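Local coordinates for BtGH115A (PDB 5BY3), which probably cleaves 4-O-methyl-glucuronic acid from decorated arabinogalactans, as an alpha-glucuronidase of glycoside hydrolase family 115, at residues A[524-529]-A[576-581]; A[514-519]-A[626-631]; A[127-132]-A[138-143]; A[444-449]-A[455-460]. All blocks are in the same frame, centred on the assembly; numbering follows the deposited sequence.

Contact 1 of 4, residues A[524-529]-A[576-581]; sequences REINER and AQLARH
Ile526 and Gln577 meet inside a helical hairpin, where the consecutive helices 523-543 and 552-580 pack antiparallel. The two short segments run at 147° to each other with their axes 11.5 Å apart, so the gap is bridged by side chains reaching from both helices. Ile526 sends its long branch across, and CD1 lies 3.6 Å from Gln577 NE2 and also touches CD. The two side chains pass at a slant, and this is a van der Waals contact of a methyl with an amide. Gln577 gets there because CG is anti to the backbone N (chi1 169°) and the rest of the chain is extended. Its amide has a stronger tie elsewhere: OE1 accepts from the backbone N of Leu519. The short branch of Ile526 serves another neighbour, with CG2 4.2 Å from Leu578 CD2. At the margin, Asn527 brings OD1 to 4.3 Å from Leu578 CD1. Ile526 also rests on Leu574, one turn earlier on helix 552-580, so it faces a continuous strip of that helix. Just after Arg580, His581 ND1 donates to Gln577 O over 3.1 Å, almost straight at 175°, with the oxygen in the plane of the imidazole.

Contact 2 of 4, residues A[514-519]-A[626-631]; sequences RVVKDL and NRVERK
Lys631 and Val516, with similar areas buried, carry most of this meeting of two irregular chain segments, and Val515 and Val628 complete it. Lys631 stretches across from the 626-631 segment, its chain bent at chi2 and chi4, and brings its ammonium group to the other loop. NZ ends 3.5 Å from Val515 CG1, with the lysine chain crossing the valine at roughly a right angle. CG1 is the branch anti to the backbone N of Val515 (chi1 175°), which sets that methyl in the path of the lysine tip. Val516 O is the nearest polar atom across the contact, 3.8 Å from Lys631 NZ, too far for a hydrogen bond; any attraction there would be weakly electrostatic. Lys631 is exposed, so this edge faces solvent.

Val516 works on the inner side. Its CG1 meets CG1 of Val628 methyl to methyl at 4.4 Å, a light apolar touch where the CA atoms of the two segments come nearest. Both valines also lean on helix 552-580, Val516 on Leu573 and Arg580, Val628 on Ala576. One loop leads into helix 523-543 and the other follows helix 587-603; together they are two irregular loops packed against the C-terminal part of helix 552-580, in the helical region after the barrel.

Contact 3 of 4, residues A[127-132]-A[138-143]; sequences LGVSPW and VTPEKK
Ser130 and Val138 make the tight end of this contact, in which two irregular segments run nearly antiparallel, 170° apart. Ser130 CB lies 3.7 Å from Val138 CG1, while the other methyl, CG2, packs on Trp132 CB at 4.1 Å. Alongside, Val138 N donates to Trp132 O at 3.2 Å, straight at the hydrogen (175°) but from above the carbonyl plane. A water here accepts from Ser130 N and donates to Val138 O at 2.6 Å. With OG turned anti to the backbone N (chi1 155°), Ser130 accepts from Trp132 N at 2.8 Å, an ST turn, and OG also bonds Glu473. Replacing Ser130 by an alanine would probably leave Trp132 N without its turn acceptor and Glu473 without this mate.

Beyond the Val129-Pro140 touch the packing slackens. Gly128, which closes helix 113-126 in a Schellman motif, is exposed, and the bent chain of Lys143 passes Leu127 O with CD at 3.8 Å. A second water donates to both Leu127 O and Glu141 O. It supplies the protons that these two carbonyls, both acceptors, cannot give each other, whereas the first relays Ser130 N to Val138 O.

Contact 4 of 4, residues A[444-449]-A[455-460]; sequences IELFMD and DKVSSE
Val457 packs against Leu446 and Asp449 between two consecutive helices that follow strand 429-433, the last in chain order of the eight parallel strands of the TIM barrel. Helix 441-452 and the short helix 454-459 are joined by a tight turn, and Val457 is the residue of the second that touches the first. Its CB points at the first helix, and the two methyls then part. CG1, anti to the backbone N (chi1 174°), goes to Leu446 and stops 4.2 Å from CD1. CG2 takes the other side and presses on Asp449, 3.7 Å from CB and 3.9 Å from the carbonyl carbon of that residue. The aspartate thus offers Val457 its aliphatic and backbone carbons, while its carboxylate is engaged elsewhere, OD2 bonding His465 NE2. Leu446 in turn lies on Pro411, at the start of helix 411-423.

Beside the apolar contact, Lys456 NZ forms a salt bridge with Glu460 OE2 at 3.1 Å, using the syn lone pair of that oxygen. Asp449 OD2 lies 6.6 Å from Lys456 NZ, so any pull between them is probably modest. At the last turn, Asp455 O is gripped twice, by Ser459 N and by Ser459 OG, the hydroxyl donating from above the carbonyl plane at 2.7 Å.

Along the chain contact 3 comes first, then contact 4, and contact 1 is nested inside the loop closed by contact 2. They form two touching pairs. Contact 1 lies partly on helix 552-580 and the loops of contact 2 pack against it; their centres are 13 Å apart, and Arg580 NH2 forms a salt bridge with Asp518 OD1 at 2.9 Å. Contacts 3 and 4, centres 20 Å apart, are joined by Trp132 NE1 and Glu445 OE1 at 2.7 Å, which ties the loop after helix 113-126 to a helix following the last barrel strand. Between pairs, contact centres are 38 to 44 Å apart; one pair joins the N-terminal region to the TIM barrel, the other lies among the helices that follow.

Contact 1 of 4, residues A[524-529]-A[576-581]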
loop_
_atom_site.group_PDB
_atom_site.type_symbol
_atom_site.label_atom_id
_atom_site.label_comp_id
_atom_site.label_asym_id
_atom_site.label_seq_id
_atom_site.Cartn_x
_atom_site.Cartn_y
_atom_site.Cartn_z
ATOM N N ARG A 524 25.692 21.632 -5.928
ATOM C CA ARG A 524 25.394 21.131 -7.271
ATOM C C ARG A 524 24.194 20.151 -7.257
ATOM O O ARG A 524 23.187 20.409 -7.917
ATOM C CB ARG A 524 26.664 20.566 -7.930
ATOM C CG ARG A 524 26.474 20.008 -9.333
ATOM C CD ARG A 524 27.649 19.123 -9.694
ATOM N NE ARG A 524 27.230 17.857 -10.322
ATOM C CZ ARG A 524 26.882 16.732 -9.680
ATOM N NH1 ARG A 524 26.877 16.668 -8.352
ATOM N NH2 ARG A 524 26.528 15.651 -10.378
ATOM N N GLU A 525 24.273 19.089 -6.452
ATOM C CA GLU A 525 23.162 18.113 -6.274
ATOM C C GLU A 525 21.835 18.768 -5.832
ATOM O O GLU A 525 20.754 18.354 -6.255
ATOM C CB GLU A 525 23.559 17.007 -5.269
ATOM C CG GLU A 525 24.609 16.022 -5.783
ATOM C CD GLU A 525 25.322 15.184 -4.695
ATOM O OE1 GLU A 525 25.447 15.622 -3.529
ATOM O OE2 GLU A 525 25.827 14.079 -5.029
ATOM N N ILE A 526 21.927 19.798 -4.993
ATOM C CA ILE A 526 20.743 20.511 -4.513
ATOM C C ILE A 526 20.083 21.267 -5.663
ATOM O O ILE A 526 18.876 21.106 -5.905
ATOM C CB ILE A 526 21.083 21.441 -3.330
ATOM C CG1 ILE A 526 21.402 20.622 -2.090
ATOM C CG2 ILE A 526 19.938 22.388 -3.032
ATOM C CD1 ILE A 526 22.156 21.389 -1.032
ATOM N N ASN A 527 20.891 22.051 -6.385
ATOM C CA ASN A 527 20.445 22.779 -7.589
ATOM C C ASN A 527 19.848 21.872 -8.639
ATOM O O ASN A 527 18.769 22.166 -9.159
ATOM C CB ASN A 527 21.591 23.592 -8.191
ATOM C CG ASN A 527 21.946 24.782 -7.330
ATOM O OD1 ASN A 527 21.114 25.260 -6.585
ATOM N ND2 ASN A 527 23.176 25.244 -7.420
ATOM N N GLU A 528 20.548 20.775 -8.916
ATOM C CA GLU A 528 20.088 19.754 -9.846
ATOM C C GLU A 528 18.695 19.240 -9.419
ATOM O O GLU A 528 17.774 19.210 -10.237
ATOM C CB GLU A 528 21.161 18.660 -9.969
ATOM C CG GLU A 528 20.921 17.596 -11.027
ATOM C CD GLU A 528 22.152 16.739 -11.303
ATOM O OE1 GLU A 528 23.241 17.039 -10.760
ATOM O OE2 GLU A 528 22.034 15.757 -12.081
ATOM N N ARG A 529 18.513 18.943 -8.128
ATOM C CA ARG A 529 17.235 18.451 -7.599
ATOM C C ARG A 529 16.186 19.575 -7.665
ATOM O O ARG A 529 15.053 19.352 -8.127
ATOM C CB ARG A 529 17.406 17.874 -6.158
ATOM C CG ARG A 529 16.172 17.180 -5.540
ATOM C CD ARG A 529 16.380 16.661 -4.103
ATOM N NE ARG A 529 15.132 16.213 -3.438
ATOM C CZ ARG A 529 14.592 14.981 -3.545
ATOM N NH1 ARG A 529 15.190 14.008 -4.263
ATOM N NH2 ARG A 529 13.451 14.712 -2.904
ATOM N N ALA A 576 16.107 26.735 2.338
ATOM C CA ALA A 576 16.488 26.869 3.735
ATOM C C ALA A 576 17.933 26.415 3.985
ATOM O O ALA A 576 18.681 27.082 4.749
ATOM C CB ALA A 576 15.521 26.096 4.614
ATOM N N GLN A 577 18.325 25.301 3.340
ATOM C CA GLN A 577 19.684 24.777 3.503
ATOM C C GLN A 577 20.708 25.710 2.836
ATOM O O GLN A 577 21.770 25.991 3.415
ATOM C CB GLN A 577 19.811 23.343 2.992
ATOM C CG GLN A 577 21.250 22.844 2.902
ATOM C CD GLN A 577 21.365 21.340 2.871
ATOM O OE1 GLN A 577 20.411 20.619 3.162
ATOM N NE2 GLN A 577 22.542 20.854 2.532
ATOM N N LEU A 578 20.382 26.181 1.626
ATOM C CA LEU A 578 21.215 27.168 0.920
ATOM C C LEU A 578 21.289 28.479 1.696
ATOM O O LEU A 578 22.364 29.060 1.762
ATOM C CB LEU A 578 20.731 27.412 -0.496
ATOM C CG LEU A 578 20.747 26.245 -1.480
ATOM C CD1 LEU A 578 19.947 26.649 -2.693
ATOM C CD2 LEU A 578 22.149 25.783 -1.841
ATOM N N ALA A 579 20.180 28.877 2.335
ATOM C CA ALA A 579 20.099 30.093 3.151
ATOM C C ALA A 579 20.957 30.091 4.419
ATOM O O ALA A 579 21.604 31.096 4.707
ATOM C CB ALA A 579 18.648 30.413 3.492
ATOM N N ARG A 580 20.931 28.989 5.179
ATOM C CA ARG A 580 21.846 28.752 6.314
ATOM C C ARG A 580 23.297 28.996 5.950
ATOM O O ARG A 580 24.063 29.458 6.785
ATOM C CB ARG A 580 21.731 27.298 6.845
ATOM C CG ARG A 580 20.512 27.026 7.725
ATOM C CD ARG A 580 20.630 25.708 8.493
ATOM N NE ARG A 580 20.589 24.514 7.628
ATOM C CZ ARG A 580 19.475 23.917 7.210
ATOM N NH1 ARG A 580 18.266 24.388 7.543
ATOM N NH2 ARG A 580 19.564 22.855 6.433
ATOM N N HIS A 581 23.687 28.612 4.731
ATOM C CA HIS A 581 25.066 28.795 4.267
ATOM C C HIS A 581 25.269 30.084 3.431
ATOM O O HIS A 581 26.265 30.197 2.730
ATOM C CB HIS A 581 25.558 27.561 3.478
ATOM C CG HIS A 581 25.696 26.328 4.308
ATOM N ND1 HIS A 581 24.643 25.459 4.533
ATOM C CD2 HIS A 581 26.762 25.813 4.967
ATOM C CE1 HIS A 581 25.054 24.466 5.305
ATOM N NE2 HIS A 581 26.338 24.652 5.573
#

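Contact 2 of 4, residues A[514-519]-A[626-631]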
loop_
_atom_site.group_PDB
_atom_site.type_symbol
_atom_site.label_atom_id
_atom_site.label_comp_id
_atom_site.label_asym_id
_atom_site.label_seq_id
_atom_site.Cartn_x
_atom_site.Cartn_y
_atom_site.Cartn_z
ATOM N N ARG A 514 15.154 16.530 16.280
ATOM C CA ARG A 514 13.939 17.239 15.899
ATOM C C ARG A 514 14.281 18.592 15.274
ATOM O O ARG A 514 13.394 19.296 14.789
ATOM C CB ARG A 514 13.028 17.377 17.119
ATOM C CG ARG A 514 12.582 16.043 17.755
ATOM C CD ARG A 514 11.771 16.231 19.040
ATOM N NE ARG A 514 10.749 17.283 18.922
ATOM C CZ ARG A 514 9.572 17.129 18.318
ATOM N NH1 ARG A 514 9.245 15.957 17.776
ATOM N NH2 ARG A 514 8.730 18.153 18.247
ATOM N N VAL A 515 15.572 18.936 15.288
ATOM C CA VAL A 515 16.114 20.146 14.666
ATOM C C VAL A 515 16.334 19.837 13.179
ATOM O O VAL A 515 17.082 18.909 12.839
ATOM C CB VAL A 515 17.473 20.586 15.321
ATOM C CG1 VAL A 515 18.113 21.779 14.596
ATOM C CG2 VAL A 515 17.301 20.902 16.803
ATOM N N VAL A 516 15.672 20.603 12.311
ATOM C CA VAL A 516 15.941 20.606 10.881
ATOM C C VAL A 516 17.434 20.940 10.557
ATOM O O VAL A 516 18.029 21.866 11.142
ATOM C CB VAL A 516 14.930 21.510 10.150
ATOM C CG1 VAL A 516 15.407 21.859 8.748
ATOM C CG2 VAL A 516 13.564 20.831 10.058
ATOM N N LYS A 517 18.029 20.174 9.634
ATOM C CA LYS A 517 19.472 20.219 9.394
ATOM C C LYS A 517 19.827 19.727 7.993
ATOM O O LYS A 517 19.057 18.984 7.386
ATOM C CB LYS A 517 20.223 19.406 10.457
ATOM C CG LYS A 517 19.884 17.912 10.444
ATOM C CD LYS A 517 19.650 17.363 11.846
ATOM C CE LYS A 517 20.894 16.675 12.330
ATOM N NZ LYS A 517 21.227 15.576 11.376
ATOM N N ASP A 518 20.999 20.139 7.503
ATOM C CA ASP A 518 21.516 19.763 6.180
ATOM C C ASP A 518 21.341 18.273 5.850
ATOM O O ASP A 518 21.608 17.382 6.675
ATOM C CB ASP A 518 23.027 20.087 6.048
ATOM C CG ASP A 518 23.366 21.574 6.237
ATOM O OD1 ASP A 518 22.463 22.440 6.382
ATOM O OD2 ASP A 518 24.583 21.860 6.228
ATOM N N LEU A 519 20.916 18.019 4.627
ATOM C CA LEU A 519 21.043 16.714 4.029
ATOM C C LEU A 519 22.479 16.668 3.543
ATOM O O LEU A 519 23.015 17.728 3.206
ATOM C CB LEU A 519 20.044 16.573 2.880
ATOM C CG LEU A 519 18.604 16.522 3.402
ATOM C CD1 LEU A 519 17.686 17.156 2.405
ATOM C CD2 LEU A 519 18.164 15.099 3.703
ATOM N N ASN A 626 6.816 22.755 9.654
ATOM C CA ASN A 626 6.736 24.169 10.037
ATOM C C ASN A 626 7.481 25.081 9.053
ATOM O O ASN A 626 8.249 24.590 8.227
ATOM C CB ASN A 626 7.362 24.355 11.425
ATOM C CG ASN A 626 6.552 23.721 12.534
ATOM O OD1 ASN A 626 7.121 23.287 13.536
ATOM N ND2 ASN A 626 5.225 23.672 12.374
ATOM N N ARG A 627 7.313 26.412 9.164
ATOM C CA ARG A 627 8.302 27.297 8.509
ATOM C C ARG A 627 9.606 26.968 9.179
ATOM O O ARG A 627 9.629 26.603 10.356
ATOM C CB ARG A 627 8.044 28.769 8.695
ATOM C CG ARG A 627 6.950 29.349 7.859
ATOM C CD ARG A 627 6.583 30.750 8.374
ATOM N NE ARG A 627 5.440 31.250 7.610
ATOM C CZ ARG A 627 4.161 31.176 7.990
ATOM N NH1 ARG A 627 3.792 30.630 9.163
ATOM N NH2 ARG A 627 3.230 31.643 7.163
ATOM N N VAL A 628 10.688 27.110 8.430
ATOM C CA VAL A 628 11.998 26.751 8.936
ATOM C C VAL A 628 12.589 27.845 9.851
ATOM O O VAL A 628 12.637 29.039 9.486
ATOM C CB VAL A 628 12.954 26.401 7.775
ATOM C CG1 VAL A 628 14.338 26.091 8.298
ATOM C CG2 VAL A 628 12.435 25.197 7.020
ATOM N N GLU A 629 13.053 27.420 11.021
ATOM C CA GLU A 629 13.864 28.257 11.928
ATOM C C GLU A 629 15.124 28.811 11.227
ATOM O O GLU A 629 15.994 28.064 10.774
ATOM C CB GLU A 629 14.232 27.451 13.185
ATOM C CG GLU A 629 14.690 28.257 14.398
ATOM C CD GLU A 629 15.295 27.390 15.511
ATOM O OE1 GLU A 629 15.690 26.217 15.250
ATOM O OE2 GLU A 629 15.389 27.895 16.660
ATOM N N ARG A 630 15.198 30.133 11.144
ATOM C CA ARG A 630 16.352 30.837 10.587
ATOM C C ARG A 630 17.558 30.856 11.553
ATOM O O ARG A 630 17.438 31.245 12.725
ATOM C CB ARG A 630 15.946 32.258 10.217
ATOM C CG ARG A 630 14.749 32.341 9.270
ATOM C CD ARG A 630 14.701 33.704 8.616
ATOM N NE ARG A 630 13.500 33.893 7.819
ATOM C CZ ARG A 630 13.262 34.966 7.067
ATOM N NH1 ARG A 630 14.150 35.974 6.987
ATOM N NH2 ARG A 630 12.130 35.026 6.378
ATOM N N LYS A 631 18.706 30.422 11.051
ATOM C CA LYS A 631 19.939 30.300 11.825
ATOM C C LYS A 631 21.050 30.114 10.819
ATOM O O LYS A 631 20.796 29.636 9.726
ATOM C CB LYS A 631 19.833 29.169 12.891
ATOM C CG LYS A 631 20.812 28.001 12.866
ATOM C CD LYS A 631 20.107 26.705 12.470
ATOM C CE LYS A 631 20.904 25.470 12.868
ATOM N NZ LYS A 631 19.975 24.344 13.190
#

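Contact 3 of 4, residues A[127-132]-A[138-143]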
loop_
_atom_site.group_PDB
_atom_site.type_symbol
_atom_site.label_atom_id
_atom_site.label_comp_id
_atom_site.label_asym_id
_atom_site.label_seq_id
_atom_site.Cartn_x
_atom_site.Cartn_y
_atom_site.Cartn_z
ATOM N N LEU A 127 -18.268 -0.205 -18.575
ATOM C CA LEU A 127 -18.932 1.008 -18.916
ATOM C C LEU A 127 -17.982 2.212 -18.732
ATOM O O LEU A 127 -18.361 3.356 -19.009
ATOM C CB LEU A 127 -20.183 1.150 -18.070
ATOM C CG LEU A 127 -21.254 0.107 -18.322
ATOM C CD1 LEU A 127 -22.316 0.331 -17.286
ATOM C CD2 LEU A 127 -21.871 0.236 -19.707
ATOM N N GLY A 128 -16.754 1.945 -18.286
ATOM C CA GLY A 128 -15.774 2.989 -18.159
ATOM C C GLY A 128 -15.879 3.758 -16.862
ATOM O O GLY A 128 -15.436 4.910 -16.800
ATOM N N VAL A 129 -16.425 3.123 -15.819
ATOM C CA VAL A 129 -16.523 3.743 -14.489
ATOM C C VAL A 129 -15.308 3.379 -13.613
ATOM O O VAL A 129 -15.101 2.216 -13.282
ATOM C CB VAL A 129 -17.861 3.382 -13.782
ATOM C CG1 VAL A 129 -18.036 4.144 -12.478
ATOM C CG2 VAL A 129 -19.048 3.638 -14.704
ATOM N N SER A 130 -14.499 4.386 -13.274
ATOM C CA SER A 130 -13.346 4.235 -12.390
ATOM C C SER A 130 -13.785 3.887 -10.946
ATOM O O SER A 130 -14.821 4.386 -10.476
ATOM C CB SER A 130 -12.544 5.550 -12.398
ATOM O OG SER A 130 -11.757 5.759 -11.228
ATOM N N PRO A 131 -12.992 3.047 -10.233
ATOM C CA PRO A 131 -13.092 2.955 -8.761
ATOM C C PRO A 131 -13.158 4.306 -8.023
ATOM O O PRO A 131 -13.779 4.389 -6.958
ATOM C CB PRO A 131 -11.790 2.237 -8.369
ATOM C CG PRO A 131 -11.550 1.313 -9.526
ATOM C CD PRO A 131 -12.063 2.022 -10.769
ATOM N N TRP A 132 -12.537 5.337 -8.585
ATOM C CA TRP A 132 -12.439 6.636 -7.946
ATOM C C TRP A 132 -13.447 7.686 -8.480
ATOM O O TRP A 132 -13.314 8.895 -8.197
ATOM C CB TRP A 132 -11.017 7.128 -8.090
ATOM C CG TRP A 132 -10.032 6.085 -7.709
ATOM C CD1 TRP A 132 -9.428 5.208 -8.527
ATOM C CD2 TRP A 132 -9.582 5.789 -6.391
ATOM N NE1 TRP A 132 -8.597 4.374 -7.803
ATOM C CE2 TRP A 132 -8.685 4.712 -6.487
ATOM C CE3 TRP A 132 -9.858 6.332 -5.135
ATOM C CZ2 TRP A 132 -8.041 4.181 -5.388
ATOM C CZ3 TRP A 132 -9.222 5.812 -4.031
ATOM C CH2 TRP A 132 -8.318 4.742 -4.160
ATOM N N VAL A 138 -13.537 11.176 -10.394
ATOM C CA VAL A 138 -13.231 10.803 -11.767
ATOM C C VAL A 138 -14.558 10.600 -12.526
ATOM O O VAL A 138 -15.009 9.467 -12.776
ATOM C CB VAL A 138 -12.287 9.600 -11.770
ATOM C CG1 VAL A 138 -11.968 9.143 -13.179
ATOM C CG2 VAL A 138 -10.994 9.955 -11.020
ATOM N N THR A 139 -15.191 11.715 -12.892
ATOM C CA THR A 139 -16.524 11.675 -13.487
ATOM C C THR A 139 -16.626 10.728 -14.692
ATOM O O THR A 139 -15.934 10.925 -15.679
ATOM C CB THR A 139 -17.010 13.073 -13.882
ATOM O OG1 THR A 139 -16.646 14.030 -12.859
ATOM C CG2 THR A 139 -18.555 13.068 -14.077
ATOM N N PRO A 140 -17.490 9.682 -14.617
ATOM C CA PRO A 140 -17.552 8.784 -15.821
ATOM C C PRO A 140 -18.053 9.545 -17.017
ATOM O O PRO A 140 -18.803 10.518 -16.880
ATOM C CB PRO A 140 -18.555 7.675 -15.445
ATOM C CG PRO A 140 -18.796 7.856 -13.958
ATOM C CD PRO A 140 -18.426 9.271 -13.547
ATOM N N GLU A 141 -17.609 9.115 -18.179
ATOM C CA GLU A 141 -18.012 9.738 -19.412
ATOM C C GLU A 141 -19.378 9.151 -19.736
ATOM O O GLU A 141 -19.702 8.044 -19.289
ATOM C CB GLU A 141 -16.989 9.433 -20.507
ATOM C CG GLU A 141 -15.705 10.223 -20.344
ATOM C CD GLU A 141 -14.839 10.201 -21.583
ATOM O OE1 GLU A 141 -13.684 9.714 -21.480
ATOM O OE2 GLU A 141 -15.313 10.665 -22.653
ATOM N N LYS A 142 -20.177 9.892 -20.494
ATOM C CA LYS A 142 -21.444 9.358 -20.948
ATOM C C LYS A 142 -21.203 8.592 -22.229
ATOM O O LYS A 142 -20.271 8.891 -22.966
ATOM C CB LYS A 142 -22.466 10.459 -21.150
ATOM C CG LYS A 142 -22.913 11.112 -19.848
ATOM C CD LYS A 142 -23.049 12.616 -20.031
ATOM C CE LYS A 142 -24.423 13.001 -20.539
ATOM N NZ LYS A 142 -25.246 13.273 -19.334
ATOM N N LYS A 143 -22.028 7.583 -22.471
ATOM C CA LYS A 143 -21.947 6.844 -23.715
ATOM C C LYS A 143 -23.239 6.853 -24.468
ATOM O O LYS A 143 -24.320 6.870 -23.880
ATOM C CB LYS A 143 -21.487 5.414 -23.463
ATOM C CG LYS A 143 -19.979 5.299 -23.497
ATOM C CD LYS A 143 -19.483 4.274 -22.518
ATOM C CE LYS A 143 -19.613 2.884 -23.062
ATOM N NZ LYS A 143 -18.234 2.415 -22.850
HETATM O O HOH W 1 -17.845 5.858 -19.911
HETATM O O HOH W 2 -14.893 7.232 -14.175
#

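Contact 4 of 4, residues A[444-449]-A[455-460]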
loop_
_atom_site.group_PDB
_atom_site.type_symbol
_atom_site.label_atom_id
_atom_site.label_comp_id
_atom_site.label_asym_id
_atom_site.label_seq_id
_atom_site.Cartn_x
_atom_site.Cartn_y
_atom_site.Cartn_z
ATOM N N ILE A 444 -2.874 2.134 -3.967
ATOM C CA ILE A 444 -3.948 1.311 -3.479
ATOM C C ILE A 444 -4.484 0.487 -4.644
ATOM O O ILE A 444 -4.666 -0.724 -4.516
ATOM C CB ILE A 444 -5.065 2.166 -2.828
ATOM C CG1 ILE A 444 -4.554 2.825 -1.530
ATOM C CG2 ILE A 444 -6.335 1.339 -2.554
ATOM C CD1 ILE A 444 -5.431 3.954 -0.992
ATOM N N GLU A 445 -4.722 1.120 -5.780
ATOM C CA GLU A 445 -5.293 0.384 -6.888
ATOM C C GLU A 445 -4.267 -0.598 -7.472
ATOM O O GLU A 445 -4.615 -1.723 -7.868
ATOM C CB GLU A 445 -5.823 1.326 -7.960
ATOM C CG GLU A 445 -6.606 0.610 -9.056
ATOM C CD GLU A 445 -7.264 1.553 -10.036
ATOM O OE1 GLU A 445 -7.566 2.706 -9.669
ATOM O OE2 GLU A 445 -7.497 1.125 -11.187
ATOM N N LEU A 446 -3.006 -0.191 -7.511
ATOM C CA LEU A 446 -1.952 -1.107 -7.907
ATOM C C LEU A 446 -1.957 -2.360 -7.001
ATOM O O LEU A 446 -2.068 -3.475 -7.486
ATOM C CB LEU A 446 -0.588 -0.410 -7.884
ATOM C CG LEU A 446 0.648 -1.241 -8.307
ATOM C CD1 LEU A 446 0.523 -1.838 -9.731
ATOM C CD2 LEU A 446 1.900 -0.376 -8.155
ATOM N N PHE A 447 -1.848 -2.156 -5.690
ATOM C CA PHE A 447 -1.913 -3.224 -4.734
ATOM C C PHE A 447 -3.143 -4.115 -4.981
ATOM O O PHE A 447 -3.029 -5.328 -4.965
ATOM C CB PHE A 447 -1.961 -2.606 -3.333
ATOM C CG PHE A 447 -1.637 -3.559 -2.210
ATOM C CD1 PHE A 447 -2.647 -4.282 -1.576
ATOM C CD2 PHE A 447 -0.320 -3.706 -1.760
ATOM C CE1 PHE A 447 -2.351 -5.156 -0.533
ATOM C CE2 PHE A 447 -0.024 -4.568 -0.707
ATOM C CZ PHE A 447 -1.049 -5.280 -0.099
HETATM N N MSE A 448 -4.300 -3.507 -5.230
HETATM C CA MSE A 448 -5.562 -4.261 -5.317
HETATM C C MSE A 448 -5.646 -5.015 -6.606
HETATM O O MSE A 448 -6.198 -6.125 -6.611
HETATM C CB MSE A 448 -6.855 -3.459 -5.091
HETATM C CG MSE A 448 -6.979 -2.898 -3.676
HETATM SE SE MSE A 448 -6.798 -4.244 -2.238
HETATM C CE MSE A 448 -5.999 -3.036 -0.932
ATOM N N ASP A 449 -5.115 -4.422 -7.679
ATOM C CA ASP A 449 -4.914 -5.111 -8.970
ATOM C C ASP A 449 -3.994 -6.316 -8.835
ATOM O O ASP A 449 -4.287 -7.373 -9.402
ATOM C CB ASP A 449 -4.347 -4.178 -10.060
ATOM C CG ASP A 449 -5.397 -3.207 -10.633
ATOM O OD1 ASP A 449 -6.603 -3.418 -10.407
ATOM O OD2 ASP A 449 -5.015 -2.217 -11.299
ATOM N N ASP A 455 -1.018 -11.967 -12.734
ATOM C CA ASP A 455 -0.508 -12.233 -14.092
ATOM C C ASP A 455 -0.712 -11.027 -14.996
ATOM O O ASP A 455 0.197 -10.666 -15.750
ATOM C CB ASP A 455 -1.110 -13.505 -14.752
ATOM C CG ASP A 455 -0.917 -14.807 -13.918
ATOM O OD1 ASP A 455 0.171 -15.072 -13.332
ATOM O OD2 ASP A 455 -1.896 -15.585 -13.867
ATOM N N LYS A 456 -1.883 -10.390 -14.904
ATOM C CA LYS A 456 -2.178 -9.254 -15.743
ATOM C C LYS A 456 -1.189 -8.132 -15.442
ATOM O O LYS A 456 -0.471 -7.699 -16.340
ATOM C CB LYS A 456 -3.613 -8.801 -15.593
ATOM C CG LYS A 456 -4.049 -7.787 -16.657
ATOM C CD LYS A 456 -5.539 -7.471 -16.532
ATOM C CE LYS A 456 -6.011 -6.488 -17.600
ATOM N NZ LYS A 456 -5.657 -5.088 -17.243
ATOM N N VAL A 457 -1.090 -7.732 -14.179
ATOM C CA VAL A 457 -0.129 -6.722 -13.756
ATOM C C VAL A 457 1.287 -7.146 -14.169
ATOM O O VAL A 457 2.012 -6.338 -14.767
ATOM C CB VAL A 457 -0.235 -6.432 -12.234
ATOM C CG1 VAL A 457 0.869 -5.487 -11.760
ATOM C CG2 VAL A 457 -1.620 -5.893 -11.875
ATOM N N SER A 458 1.683 -8.395 -13.880
ATOM C CA SER A 458 3.011 -8.869 -14.355
ATOM C C SER A 458 3.289 -8.804 -15.887
ATOM O O SER A 458 4.396 -8.503 -16.260
ATOM C CB SER A 458 3.366 -10.243 -13.796
ATOM O OG SER A 458 3.892 -10.107 -12.498
ATOM N N SER A 459 2.296 -9.075 -16.741
ATOM C CA SER A 459 2.506 -9.087 -18.207
ATOM C C SER A 459 2.752 -7.690 -18.735
ATOM O O SER A 459 3.599 -7.507 -19.610
ATOM C CB SER A 459 1.328 -9.701 -18.995
ATOM O OG SER A 459 0.815 -10.857 -18.370
ATOM N N GLU A 460 1.982 -6.726 -18.232
ATOM C CA GLU A 460 2.210 -5.315 -18.518
ATOM C C GLU A 460 3.400 -4.803 -17.693
ATOM O O GLU A 460 3.714 -5.287 -16.590
ATOM C CB GLU A 460 0.973 -4.479 -18.138
ATOM C CG GLU A 460 -0.359 -4.905 -18.734
ATOM C CD GLU A 460 -1.580 -4.557 -17.854
ATOM O OE1 GLU A 460 -1.461 -3.850 -16.801
ATOM O OE2 GLU A 460 -2.689 -5.020 -18.227
#